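Local coordinates for protein transcriptional regulator (Streptococcus pneumoniae, PDB 2GNP) that is of unknown function but, as a transcriptional regulator with a putative sugar-binding domain, probably senses a sugar-like effector, at residues T7-F10 / K11-Y15; Y140-N143 / L144-W148. One frame throughout, in Å; residues are numbered along the deposited sequence.

Contact 1: residues T7-F10 / K11-Y15; sequences TNMF and KLENY
Phe10 and Asn14 meet one turn apart on the helix 5-20, the amide ND2 of Asn14 standing 3.3 Å above one face of the phenyl ring, offset toward its rim. The nearest ring atom is CE1 of Phe10, 3.3 Å from ND2 of Asn14, and the amide plane is turned 75° from the ring, so the nitrogen end of the amide, rather than its flat side, meets the pi cloud. With CG opposite the backbone N (chi1 -178°), the ring stands out from the helix, and the amide of Asn14 leans back over one of its faces. OD1 of Asn14 has a weak hydrogen bond to Lys17 NZ, one further turn along, which probably helps to hold the amide with ND2 toward the ring.

On another side of the helix, selenomethionine Met9 and Leu12 lie alongside each other, pointing the same way, with SE of Met9 4.2 Å from CD2 of Leu12. Bends at chi2 and chi3 curl the flexible Met9 chain so that SE comes beside the Leu12 methyl. Asn8 and Lys11 also run side by side, OD1 of Asn8 lying 3.7 Å from the methylene CE of Lys11.

Beneath these side chains is regular alpha-helical i to i+4 bonding. Lys11 N reaches Thr7 O at 2.9 Å, and Glu13 N reaches Met9 O with an N-H...O angle of 169°. Glu13 lays its CG 3.2 Å from Met9 O, and its extended chain leans back along the helix beside Met9, where OE2 accepts a hydrogen bond from Ile27 N.

That bond ties the helix to strand 24-28, and the apolar pair faces the same way: Met9 and Leu12 both touch Ile27, while Lys253 of helix 253-264 touches both, and Leu260 touches Leu12.

Contact 2: residues Y140-N143 / L144-W148; sequences YFEN and LKNSW
Phe141 O accepts a nearly straight bond from Lys145 N (2.9 Å, N-H...O angle 178°) and a weak one from Leu144 N, in the stretch that carries the short alpha-helix 142-147 toward strand 153-160, in a fold consistent with the Rossmann-like clan of its family. Water 1 bridges Tyr140 O and Leu144 N, so the N-H of Leu144 also has a water partner.

The buried face is aromatic. Phe141 and Trp148 form an offset edge-to-face pair with planes at 69°: the phenyl edge is directed at the six-membered ring of the indole, and CZ of Phe141 comes within 3.6 Å of CH2 of Trp148. Leu144 wedges in beside both rings, its CD1 3.6 Å from Phe141 CZ while CD2 sits over one face of the indole. A branched leucine suits this place, since as modelled each methyl meets a different ring. Trp148, with chi1 -73°, turns its ring back along the helix; NE1 is satisfied by Pro88 O.

Across the exposed side, Glu142 passes its CG 3.5 Å from ND2 of Asn146, and water 2 joins the amides of Asn143 and Asn146. Ser147 is small enough to fold back on its own helix. Two donors grip Asn143 O from opposite faces of its carbonyl plane: Ser147 N at 2.9 Å and Ser147 OG at 3.0 Å, the hydroxyl lying above that plane.

In the fold
From the N terminus the chain enters helix 5-20 almost at once, and contact 1 lies within its first turns, joining that helix to strand 24-28 and the C-terminal helix 253-264. Several strands of the mixed sheet intervene before contact 2, which sits on helix 142-147 just ahead of strand 153-160 and packs against strand 85-88 and helix 129-136. Each contact joins consecutive residues, so neither closes a loop; they follow in series without nesting or crossing. Their centres are 40 Å apart, on opposite sides of the chain's centre, and they do not touch, although the same sheet holds strands next to both.

Contact 1: residues T7-F10 / K11-Y15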
loop_
_atom_site.group_PDB
_atom_site.type_symbol
_atom_site.label_atom_id
_atom_site.label_comp_id
_atom_site.label_asym_id
_atom_site.label_seq_id
_atom_site.Cartn_x
_atom_site.Cartn_y
_atom_site.Cartn_z
ATOM N N THR A 7 -26.254 5.280 9.467
ATOM C CA THR A 7 -26.885 4.222 8.687
ATOM C C THR A 7 -26.552 4.315 7.197
ATOM O O THR A 7 -26.128 3.319 6.589
ATOM C CB THR A 7 -28.389 4.279 8.854
ATOM O OG1 THR A 7 -28.689 3.922 10.200
ATOM C CG2 THR A 7 -29.102 3.317 7.913
ATOM N N ASN A 8 -26.820 5.481 6.602
ATOM C CA ASN A 8 -26.477 5.734 5.212
ATOM C C ASN A 8 -24.994 5.464 4.906
ATOM O O ASN A 8 -24.686 4.967 3.820
ATOM C CB ASN A 8 -26.817 7.176 4.837
ATOM C CG ASN A 8 -28.291 7.362 4.496
ATOM O OD1 ASN A 8 -29.017 6.391 4.254
ATOM N ND2 ASN A 8 -28.731 8.622 4.440
HETATM N N MSE A 9 -24.089 5.832 5.818
HETATM C CA MSE A 9 -22.664 5.495 5.669
HETATM C C MSE A 9 -22.485 3.980 5.550
HETATM O O MSE A 9 -21.771 3.517 4.665
HETATM C CB MSE A 9 -21.799 6.009 6.828
HETATM C CG MSE A 9 -20.317 6.025 6.485
HETATM SE SE MSE A 9 -19.827 6.990 4.837
HETATM C CE MSE A 9 -20.917 8.416 5.156
ATOM N N PHE A 10 -23.164 3.224 6.419
ATOM C CA PHE A 10 -23.073 1.756 6.433
ATOM C C PHE A 10 -23.589 1.199 5.089
ATOM O O PHE A 10 -22.931 0.333 4.458
ATOM C CB PHE A 10 -23.862 1.220 7.647
ATOM C CG PHE A 10 -23.821 -0.275 7.819
ATOM C CD1 PHE A 10 -25.006 -1.015 7.781
ATOM C CD2 PHE A 10 -22.614 -0.937 8.078
ATOM C CE1 PHE A 10 -24.995 -2.424 7.979
ATOM C CE2 PHE A 10 -22.583 -2.341 8.276
ATOM C CZ PHE A 10 -23.773 -3.078 8.216
ATOM N N LYS A 11 -24.734 1.716 4.628
ATOM C CA LYS A 11 -25.303 1.365 3.321
ATOM C C LYS A 11 -24.269 1.596 2.201
ATOM O O LYS A 11 -24.061 0.697 1.360
ATOM C CB LYS A 11 -26.615 2.132 3.055
ATOM C CG LYS A 11 -27.148 2.106 1.570
ATOM C CD LYS A 11 -28.719 2.226 1.401
ATOM C CE LYS A 11 -29.324 3.564 1.849
ATOM N NZ LYS A 11 -30.751 3.662 1.340
ATOM N N LEU A 12 -23.610 2.763 2.220
ATOM C CA LEU A 12 -22.640 3.098 1.180
ATOM C C LEU A 12 -21.467 2.118 1.252
ATOM O O LEU A 12 -21.033 1.624 0.213
ATOM C CB LEU A 12 -22.117 4.537 1.300
ATOM C CG LEU A 12 -21.034 5.032 0.331
ATOM C CD1 LEU A 12 -21.497 4.960 -1.169
ATOM C CD2 LEU A 12 -20.586 6.489 0.760
ATOM N N GLU A 13 -20.964 1.865 2.464
ATOM C CA GLU A 13 -19.883 0.878 2.667
ATOM C C GLU A 13 -20.267 -0.474 2.042
ATOM O O GLU A 13 -19.477 -1.087 1.281
ATOM C CB GLU A 13 -19.531 0.726 4.155
ATOM C CG GLU A 13 -18.889 2.020 4.749
ATOM C CD GLU A 13 -18.414 1.834 6.209
ATOM O OE1 GLU A 13 -18.891 0.885 6.858
ATOM O OE2 GLU A 13 -17.567 2.639 6.691
ATOM N N ASN A 14 -21.480 -0.954 2.332
ATOM C CA ASN A 14 -21.908 -2.292 1.869
ATOM C C ASN A 14 -22.079 -2.313 0.364
ATOM O O ASN A 14 -21.742 -3.308 -0.294
ATOM C CB ASN A 14 -23.221 -2.722 2.551
ATOM C CG ASN A 14 -23.016 -3.054 4.026
ATOM O OD1 ASN A 14 -21.913 -3.435 4.435
ATOM N ND2 ASN A 14 -24.061 -2.874 4.844
ATOM N N TYR A 15 -22.600 -1.219 -0.164
ATOM C CA TYR A 15 -22.725 -1.010 -1.595
ATOM C C TYR A 15 -21.381 -1.150 -2.329
ATOM O O TYR A 15 -21.267 -1.899 -3.336
ATOM C CB TYR A 15 -23.365 0.350 -1.885
ATOM C CG TYR A 15 -23.438 0.705 -3.330
ATOM C CD1 TYR A 15 -22.448 1.529 -3.923
ATOM C CD2 TYR A 15 -24.519 0.275 -4.122
ATOM C CE1 TYR A 15 -22.513 1.893 -5.257
ATOM C CE2 TYR A 15 -24.603 0.654 -5.450
ATOM C CZ TYR A 15 -23.596 1.450 -6.020
ATOM O OH TYR A 15 -23.653 1.830 -7.338
#

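Contact 2: residues Y140-N143 / L144-W148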
loop_
_atom_site.group_PDB
_atom_site.type_symbol
_atom_site.label_atom_id
_atom_site.label_comp_id
_atom_site.label_asym_id
_atom_site.label_seq_id
_atom_site.Cartn_x
_atom_site.Cartn_y
_atom_site.Cartn_z
ATOM N N TYR A 140 20.819 -15.592 0.278
ATOM C CA TYR A 140 20.671 -14.581 1.382
ATOM C C TYR A 140 19.222 -14.032 1.413
ATOM O O TYR A 140 18.618 -13.835 2.502
ATOM C CB TYR A 140 21.764 -13.503 1.371
ATOM C CG TYR A 140 21.666 -12.475 0.235
ATOM C CD1 TYR A 140 22.526 -12.526 -0.865
ATOM C CD2 TYR A 140 20.723 -11.423 0.286
ATOM C CE1 TYR A 140 22.425 -11.586 -1.914
ATOM C CE2 TYR A 140 20.627 -10.474 -0.761
ATOM C CZ TYR A 140 21.482 -10.571 -1.845
ATOM O OH TYR A 140 21.385 -9.625 -2.845
ATOM N N PHE A 141 18.640 -13.891 0.233
ATOM C CA PHE A 141 17.309 -13.300 0.124
ATOM C C PHE A 141 16.135 -14.308 0.347
ATOM O O PHE A 141 14.937 -13.916 0.451
ATOM C CB PHE A 141 17.226 -12.610 -1.242
ATOM C CG PHE A 141 16.118 -11.556 -1.324
ATOM C CD1 PHE A 141 14.864 -11.907 -1.855
ATOM C CD2 PHE A 141 16.353 -10.226 -0.913
ATOM C CE1 PHE A 141 13.850 -10.975 -1.938
ATOM C CE2 PHE A 141 15.311 -9.269 -0.997
ATOM C CZ PHE A 141 14.084 -9.646 -1.514
ATOM N N GLU A 142 16.454 -15.604 0.387
ATOM C CA GLU A 142 15.420 -16.635 0.363
ATOM C C GLU A 142 14.375 -16.505 1.481
ATOM O O GLU A 142 13.186 -16.756 1.248
ATOM C CB GLU A 142 16.064 -18.028 0.443
ATOM C CG GLU A 142 15.065 -19.078 0.419
ATOM C CD GLU A 142 15.713 -20.398 0.033
ATOM O OE1 GLU A 142 16.298 -21.052 0.942
ATOM O OE2 GLU A 142 15.638 -20.738 -1.172
ATOM N N ASN A 143 14.835 -16.234 2.704
ATOM C CA ASN A 143 13.918 -16.101 3.853
ATOM C C ASN A 143 12.824 -15.055 3.509
ATOM O O ASN A 143 11.623 -15.274 3.750
ATOM C CB ASN A 143 14.665 -15.663 5.145
ATOM C CG ASN A 143 15.631 -16.718 5.716
ATOM O OD1 ASN A 143 16.708 -16.377 6.291
ATOM N ND2 ASN A 143 15.241 -17.998 5.619
ATOM N N LEU A 144 13.259 -13.931 2.962
ATOM C CA LEU A 144 12.337 -12.794 2.729
ATOM C C LEU A 144 11.403 -13.195 1.564
ATOM O O LEU A 144 10.187 -13.101 1.652
ATOM C CB LEU A 144 13.138 -11.527 2.428
ATOM C CG LEU A 144 12.368 -10.219 2.645
ATOM C CD1 LEU A 144 12.775 -9.139 1.752
ATOM C CD2 LEU A 144 10.868 -10.267 2.996
ATOM N N LYS A 145 11.996 -13.741 0.484
ATOM C CA LYS A 145 11.185 -14.234 -0.648
ATOM C C LYS A 145 10.100 -15.189 -0.245
ATOM O O LYS A 145 8.980 -15.077 -0.716
ATOM C CB LYS A 145 12.119 -14.949 -1.654
ATOM C CG LYS A 145 11.383 -15.565 -2.892
ATOM C CD LYS A 145 12.378 -15.964 -4.012
ATOM C CE LYS A 145 11.622 -16.484 -5.248
ATOM N NZ LYS A 145 12.557 -16.532 -6.433
ATOM N N ASN A 146 10.442 -16.143 0.632
ATOM C CA ASN A 146 9.499 -17.150 1.126
ATOM C C ASN A 146 8.439 -16.513 2.011
ATOM O O ASN A 146 7.284 -16.855 1.928
ATOM C CB ASN A 146 10.219 -18.259 1.873
ATOM C CG ASN A 146 10.981 -19.198 0.913
ATOM O OD1 ASN A 146 10.686 -19.221 -0.285
ATOM N ND2 ASN A 146 11.900 -20.000 1.453
ATOM N N SER A 147 8.872 -15.584 2.843
ATOM C CA SER A 147 7.967 -14.891 3.716
ATOM C C SER A 147 6.907 -14.086 2.952
ATOM O O SER A 147 5.753 -14.018 3.368
ATOM C CB SER A 147 8.736 -14.047 4.766
ATOM O OG SER A 147 9.423 -14.874 5.738
ATOM N N TRP A 148 7.268 -13.496 1.804
ATOM C CA TRP A 148 6.247 -12.862 0.960
ATOM C C TRP A 148 5.121 -13.777 0.500
ATOM O O TRP A 148 4.056 -13.280 0.109
ATOM C CB TRP A 148 6.909 -12.239 -0.268
ATOM C CG TRP A 148 7.706 -10.989 -0.051
ATOM C CD1 TRP A 148 7.584 -10.056 0.998
ATOM C CD2 TRP A 148 8.657 -10.447 -0.956
ATOM N NE1 TRP A 148 8.443 -9.027 0.810
ATOM C CE2 TRP A 148 9.132 -9.236 -0.383
ATOM C CE3 TRP A 148 9.204 -10.891 -2.199
ATOM C CZ2 TRP A 148 10.101 -8.450 -0.989
ATOM C CZ3 TRP A 148 10.194 -10.086 -2.806
ATOM C CH2 TRP A 148 10.625 -8.889 -2.208
HETATM O O HOH W 1 16.109 -12.894 3.446
HETATM O O HOH W 2 12.969 -19.185 4.340
#